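Local atomic coordinates of ENT (Trypanosoma brucei brucei, PDB entry 5ZX1), a protein that is of uncertain function but carries an all-helical ENT domain and probably acts in transcription. Residues K59-K62 with Q63-R66; E91-L94 with V95-A99. All blocks are in the same frame, centred on the assembly; numbering follows the deposited sequence.

Contact 1 of 2, residues K59-K62 with Q63-R66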
ATOM      1  N   LYS A  59       3.122 -11.422  -3.806  1.00 73.49           N
ATOM      2  CA  LYS A  59       2.098 -12.467  -3.905  1.00 80.75           C
ATOM      3  C   LYS A  59       1.260 -12.512  -2.616  1.00 72.98           C
ATOM      4  O   LYS A  59       1.675 -13.083  -1.605  1.00 71.33           O
ATOM      5  CB  LYS A  59       2.756 -13.820  -4.220  1.00 77.08           C
ATOM      6  CG  LYS A  59       1.925 -15.038  -3.852  1.00 91.24           C
ATOM      7  CD  LYS A  59       0.813 -15.290  -4.863  1.00 87.18           C
ATOM      8  CE  LYS A  59      -0.368 -16.014  -4.213  1.00 82.94           C
ATOM      9  NZ  LYS A  59      -1.686 -15.476  -4.657  1.00 82.07           N
ATOM     10  N   LEU A  60       0.075 -11.896  -2.672  1.00 75.73           N
ATOM     11  CA  LEU A  60      -0.638 -11.455  -1.462  1.00 63.87           C
ATOM     12  C   LEU A  60      -1.488 -12.527  -0.771  1.00 67.55           C
ATOM     13  O   LEU A  60      -2.229 -13.253  -1.434  1.00 63.58           O
ATOM     14  CB  LEU A  60      -1.539 -10.272  -1.816  1.00 66.05           C
ATOM     15  CG  LEU A  60      -0.930  -8.967  -2.330  1.00 66.05           C
ATOM     16  CD1 LEU A  60      -2.049  -8.015  -2.653  1.00 65.49           C
ATOM     17  CD2 LEU A  60      -0.016  -8.341  -1.294  1.00 63.44           C
ATOM     18  N   THR A  61      -1.411 -12.610   0.558  1.00 60.28           N
ATOM     19  CA  THR A  61      -2.257 -13.537   1.302  1.00 55.95           C
ATOM     20  C   THR A  61      -3.718 -13.113   1.218  1.00 58.47           C
ATOM     21  O   THR A  61      -4.018 -11.979   0.850  1.00 64.03           O
ATOM     22  CB  THR A  61      -1.849 -13.633   2.798  1.00 59.89           C
ATOM     23  OG1 THR A  61      -2.164 -12.404   3.453  1.00 55.84           O
ATOM     24  CG2 THR A  61      -0.362 -13.918   2.962  1.00 59.89           C
ATOM     25  N   LYS A  62      -4.626 -14.022   1.562  1.00 59.12           N
ATOM     26  CA  LYS A  62      -6.055 -13.714   1.620  1.00 59.56           C
ATOM     27  C   LYS A  62      -6.339 -12.522   2.559  1.00 59.05           C
ATOM     28  O   LYS A  62      -7.146 -11.654   2.249  1.00 57.44           O
ATOM     29  CB  LYS A  62      -6.847 -14.955   2.073  1.00 59.86           C
ATOM     30  CG  LYS A  62      -8.363 -14.755   2.171  1.00 57.49           C
ATOM     31  CD  LYS A  62      -9.014 -15.928   2.876  1.00 61.12           C
ATOM     32  CE  LYS A  62      -8.686 -15.927   4.369  1.00 61.98           C
ATOM     33  NZ  LYS A  62      -9.241 -17.135   5.071  1.00 62.86           N
ATOM     34  N   GLN A  63      -5.650 -12.468   3.688  1.00 54.30           N
ATOM     35  CA  GLN A  63      -5.836 -11.360   4.617  1.00 59.81           C
ATOM     36  C   GLN A  63      -5.380 -10.073   3.944  1.00 57.94           C
ATOM     37  O   GLN A  63      -6.096  -9.069   3.949  1.00 59.90           O
ATOM     38  CB  GLN A  63      -5.063 -11.594   5.924  1.00 52.37           C
ATOM     39  CG  GLN A  63      -5.085 -10.401   6.859  1.00 62.25           C
ATOM     40  CD  GLN A  63      -4.648 -10.749   8.281  1.00 60.95           C
ATOM     41  OE1 GLN A  63      -5.371 -11.404   9.037  1.00 71.98           O
ATOM     42  NE2 GLN A  63      -3.470 -10.290   8.656  1.00 65.42           N
ATOM     43  N   GLN A  64      -4.200 -10.105   3.333  1.00 57.79           N
ATOM     44  CA  GLN A  64      -3.665  -8.900   2.713  1.00 57.69           C
ATOM     45  C   GLN A  64      -4.575  -8.441   1.583  1.00 59.64           C
ATOM     46  O   GLN A  64      -4.806  -7.240   1.424  1.00 65.16           O
ATOM     47  CB  GLN A  64      -2.236  -9.137   2.223  1.00 57.02           C
ATOM     48  CG  GLN A  64      -1.255  -9.262   3.374  1.00 57.18           C
ATOM     49  CD  GLN A  64       0.066  -9.894   2.967  1.00 65.12           C
ATOM     50  OE1 GLN A  64       0.197 -10.452   1.868  1.00 62.84           O
ATOM     51  NE2 GLN A  64       1.050  -9.818   3.854  1.00 53.74           N
ATOM     52  N   ARG A  65      -5.117  -9.384   0.818  1.00 59.88           N
ATOM     53  CA  ARG A  65      -6.051  -9.018  -0.252  1.00 66.33           C
ATOM     54  C   ARG A  65      -7.290  -8.361   0.349  1.00 64.18           C
ATOM     55  O   ARG A  65      -7.795  -7.351  -0.160  1.00 64.63           O
ATOM     56  CB  ARG A  65      -6.458 -10.242  -1.080  1.00 59.11           C
ATOM     57  CG  ARG A  65      -5.331 -10.811  -1.923  1.00 61.24           C
ATOM     58  CD  ARG A  65      -5.849 -11.760  -3.020  1.00 63.37           C
ATOM     59  NE  ARG A  65      -6.649 -12.864  -2.475  1.00 68.76           N
ATOM     60  CZ  ARG A  65      -6.156 -13.910  -1.805  1.00 69.07           C
ATOM     61  NH1 ARG A  65      -4.850 -14.018  -1.577  1.00 67.44           N
ATOM     62  NH2 ARG A  65      -6.975 -14.857  -1.346  1.00 69.45           N
ATOM     63  N   ARG A  66      -7.764  -8.923   1.450  1.00 59.33           N
ATOM     64  CA  ARG A  66      -8.957  -8.388   2.100  1.00 63.00           C
ATOM     65  C   ARG A  66      -8.721  -7.011   2.699  1.00 58.04           C
ATOM     66  O   ARG A  66      -9.648  -6.223   2.819  1.00 58.49           O
ATOM     67  CB  ARG A  66      -9.446  -9.342   3.188  1.00 59.60           C
ATOM     68  CG  ARG A  66      -9.931 -10.657   2.638  1.00 58.26           C
ATOM     69  CD  ARG A  66     -10.690 -11.453   3.681  1.00 60.30           C
ATOM     70  NE  ARG A  66     -11.350 -12.601   3.073  1.00 56.34           N
ATOM     71  CZ  ARG A  66     -11.853 -13.618   3.758  1.00 61.20           C
ATOM     72  NH1 ARG A  66     -11.782 -13.616   5.090  1.00 55.46           N
ATOM     73  NH2 ARG A  66     -12.433 -14.630   3.110  1.00 55.91           N
TER

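Contact 2 of 2, residues E91-L94 with V95-A99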
ATOM      1  N   GLU A  91       6.624  -3.130  -8.413  1.00 77.44           N
ATOM      2  CA  GLU A  91       7.814  -2.937  -9.219  1.00 79.16           C
ATOM      3  C   GLU A  91       8.741  -1.855  -8.652  1.00 76.88           C
ATOM      4  O   GLU A  91       9.822  -1.619  -9.177  1.00 77.69           O
ATOM      5  CB  GLU A  91       7.407  -2.584 -10.642  1.00 74.04           C
ATOM      6  CG  GLU A  91       7.066  -1.121 -10.803  1.00 87.21           C
ATOM      7  CD  GLU A  91       6.747  -0.763 -12.239  1.00104.06           C
ATOM      8  OE1 GLU A  91       6.742   0.449 -12.574  1.00 98.77           O
ATOM      9  OE2 GLU A  91       6.507  -1.709 -13.026  1.00104.31           O
ATOM     10  N   ASP A  92       8.318  -1.187  -7.589  1.00 76.55           N
ATOM     11  CA  ASP A  92       9.185  -0.225  -6.926  1.00 68.71           C
ATOM     12  C   ASP A  92      10.446  -0.942  -6.440  1.00 69.70           C
ATOM     13  O   ASP A  92      10.375  -2.099  -5.993  1.00 73.83           O
ATOM     14  CB  ASP A  92       8.454   0.443  -5.766  1.00 72.48           C
ATOM     15  CG  ASP A  92       9.360   1.306  -4.931  1.00 72.87           C
ATOM     16  OD1 ASP A  92      10.122   0.739  -4.118  1.00 73.39           O
ATOM     17  OD2 ASP A  92       9.301   2.547  -5.081  1.00 75.97           O
ATOM     18  N   VAL A  93      11.591  -0.259  -6.535  1.00 71.72           N
ATOM     19  CA  VAL A  93      12.906  -0.853  -6.227  1.00 74.83           C
ATOM     20  C   VAL A  93      13.152  -1.080  -4.731  1.00 68.70           C
ATOM     21  O   VAL A  93      13.688  -2.115  -4.329  1.00 66.26           O
ATOM     22  CB  VAL A  93      14.044   0.011  -6.801  1.00 70.72           C
ATOM     23  CG1 VAL A  93      15.378  -0.688  -6.583  1.00 67.49           C
ATOM     24  CG2 VAL A  93      13.813   0.283  -8.280  1.00 68.16           C
ATOM     25  N   LEU A  94      12.792  -0.106  -3.908  1.00 68.11           N
ATOM     26  CA  LEU A  94      12.900  -0.299  -2.467  1.00 66.74           C
ATOM     27  C   LEU A  94      12.031  -1.505  -2.069  1.00 71.65           C
ATOM     28  O   LEU A  94      12.512  -2.421  -1.400  1.00 71.88           O
ATOM     29  CB  LEU A  94      12.485   0.969  -1.720  1.00 67.65           C
ATOM     30  CG  LEU A  94      12.570   0.946  -0.189  1.00 66.16           C
ATOM     31  CD1 LEU A  94      13.951   0.534   0.280  1.00 64.88           C
ATOM     32  CD2 LEU A  94      12.211   2.301   0.378  1.00 66.97           C
ATOM     33  N   VAL A  95      10.782  -1.536  -2.542  1.00 72.40           N
ATOM     34  CA  VAL A  95       9.845  -2.603  -2.175  1.00 70.19           C
ATOM     35  C   VAL A  95      10.427  -3.967  -2.521  1.00 69.81           C
ATOM     36  O   VAL A  95      10.540  -4.842  -1.654  1.00 63.15           O
ATOM     37  CB  VAL A  95       8.447  -2.424  -2.852  1.00 68.75           C
ATOM     38  CG1 VAL A  95       7.544  -3.587  -2.506  1.00 63.52           C
ATOM     39  CG2 VAL A  95       7.780  -1.110  -2.432  1.00 67.90           C
ATOM     40  N   THR A  96      10.801  -4.151  -3.784  1.00 67.86           N
ATOM     41  CA  THR A  96      11.357  -5.436  -4.199  1.00 68.86           C
ATOM     42  C   THR A  96      12.678  -5.776  -3.466  1.00 70.91           C
ATOM     43  O   THR A  96      12.909  -6.937  -3.122  1.00 73.93           O
ATOM     44  CB  THR A  96      11.582  -5.486  -5.735  1.00 70.25           C
ATOM     45  OG1 THR A  96      12.462  -4.432  -6.128  1.00 74.77           O
ATOM     46  CG2 THR A  96      10.275  -5.302  -6.470  1.00 73.36           C
ATOM     47  N   SER A  97      13.541  -4.790  -3.209  1.00 71.57           N
ATOM     48  CA  SER A  97      14.777  -5.067  -2.458  1.00 71.80           C
ATOM     49  C   SER A  97      14.502  -5.559  -1.038  1.00 72.73           C
ATOM     50  O   SER A  97      15.185  -6.456  -0.536  1.00 76.07           O
ATOM     51  CB  SER A  97      15.660  -3.834  -2.390  1.00 66.76           C
ATOM     52  OG  SER A  97      15.699  -3.201  -3.644  1.00 75.62           O
ATOM     53  N   VAL A  98      13.509  -4.963  -0.389  1.00 74.35           N
ATOM     54  CA  VAL A  98      13.131  -5.383   0.958  1.00 75.25           C
ATOM     55  C   VAL A  98      12.545  -6.792   0.946  1.00 72.35           C
ATOM     56  O   VAL A  98      12.800  -7.592   1.851  1.00 72.34           O
ATOM     57  CB  VAL A  98      12.141  -4.399   1.584  1.00 74.99           C
ATOM     58  CG1 VAL A  98      11.712  -4.876   2.980  1.00 66.68           C
ATOM     59  CG2 VAL A  98      12.754  -3.010   1.636  1.00 64.61           C
ATOM     60  N   ALA A  99      11.756  -7.109  -0.071  1.00 73.39           N
ATOM     61  CA  ALA A  99      11.225  -8.462  -0.167  1.00 73.56           C
ATOM     62  C   ALA A  99      12.368  -9.433  -0.468  1.00 70.34           C
ATOM     63  O   ALA A  99      12.423 -10.551   0.058  1.00 67.87           O
ATOM     64  CB  ALA A  99      10.139  -8.545  -1.224  1.00 70.04           C
TER

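Contact 1 of 2, residues K59-K62 with Q63-R66
The guanidinium of Arg65 lies with one face over Lys62 CA, which sits 3.0 Å above its plane and toward its rim, beside a capping box at the start of helix 62-74. At the edge of the same group, in its plane, is the carbonyl oxygen of Leu60. Arg65 NH1 donates to Leu60 O at 2.7 Å, but the bond is bent to 123° and weak. The Arg65 chain bends at chi3 (-57°), which folds the group back over the start of the helix. The guanidinium of Arg66 has Lys62 CD over one face, 3.6 Å above its plane and offset toward the rim. The two chains run side by side, and their like charges come close, Lys62 NZ lying 4.3 Å from Arg66 NH1.

In the capping box Thr61 is the N-cap, and its OG1 accepts from Gln64 N at 3.1 Å. The Gln64 chain extends beyond CG. The first helical bonds follow, Arg65 N to Thr61 O and Arg66 N to Lys62 O. Leu60 and Gln64 also touch Leu52 of helix 30-56. The reciprocal bond completes the box: Thr61 N donates to Gln64 OE1 at 3.0 Å from above the carbonyl plane, 37° out of it.

Contact 2 of 2, residues E91-L94 with V95-A99
Asp92 and Val95 meet at the N-terminus of helix 93-101, where Asp92 is the N-cap. Asp92 OD1 accepts from Val95 N at 2.8 Å, in a nearly straight bond (169°). It uses the anti lone pair, the one away from OD2. The Asp92 carboxylate is carried there with CG anti to the backbone N (chi1 172°). The cap gives an acceptor to an amide of the first turn, and the carboxylate, if ionised, would also face the partly positive N-terminus of the helix favourably.

The backbone bonds begin at the same residue. Thr96 N donates to Asp92 O at 3.0 Å. Ser97 N donates to Val93 O, and Val98 N to Leu94 O.

Two hydroxyls add to these carbonyls. Thr96 OG1 stands between Asp92 O at 3.1 Å and Val93 O at 3.2 Å, and which of them takes its proton is not settled. Its chi1 of 58° sets OG1 between the backbone N and the carbonyl carbon, turned back toward the preceding turn. Ser97 OG also lies next to Val93 O, but the separation is too short for its details to be trusted.

Apolar contacts are few. Val95 CG2 packs against Asp92 CB at 3.7 Å, the two side chains crossing at about a right angle. Leu94 and Val98 lie side by side and point the same way, with Leu94 CD1 at 4.0 Å from Val98 CG2.

Asp92 lies between helix 79-91 and helix 93-101. Val95 is buried against Arg50, Cys53 and Met54 of helix 30-56, and Val98 also touches Met54. Asp92 OD2 makes a long, weak ion pair with Arg50 of that helix.

Overall arrangement
Contacts 1 and 2 are both helix starts in a single-chain, all-helical domain. Contact 1 opens helix 62-74 and contact 2 opens helix 93-101. They lie in series along the chain, with helix 79-91 between their two helices. Their centres are 18 Å apart, and their nearest atoms are about 8 Å apart, so they do not touch. Each lies at the surface, with centres 12 Å and 13 Å from the centre of the chain. Helix 30-56 is the common neighbour: side chains from both contacts pack on its C-terminal part, within residues 50 to 56.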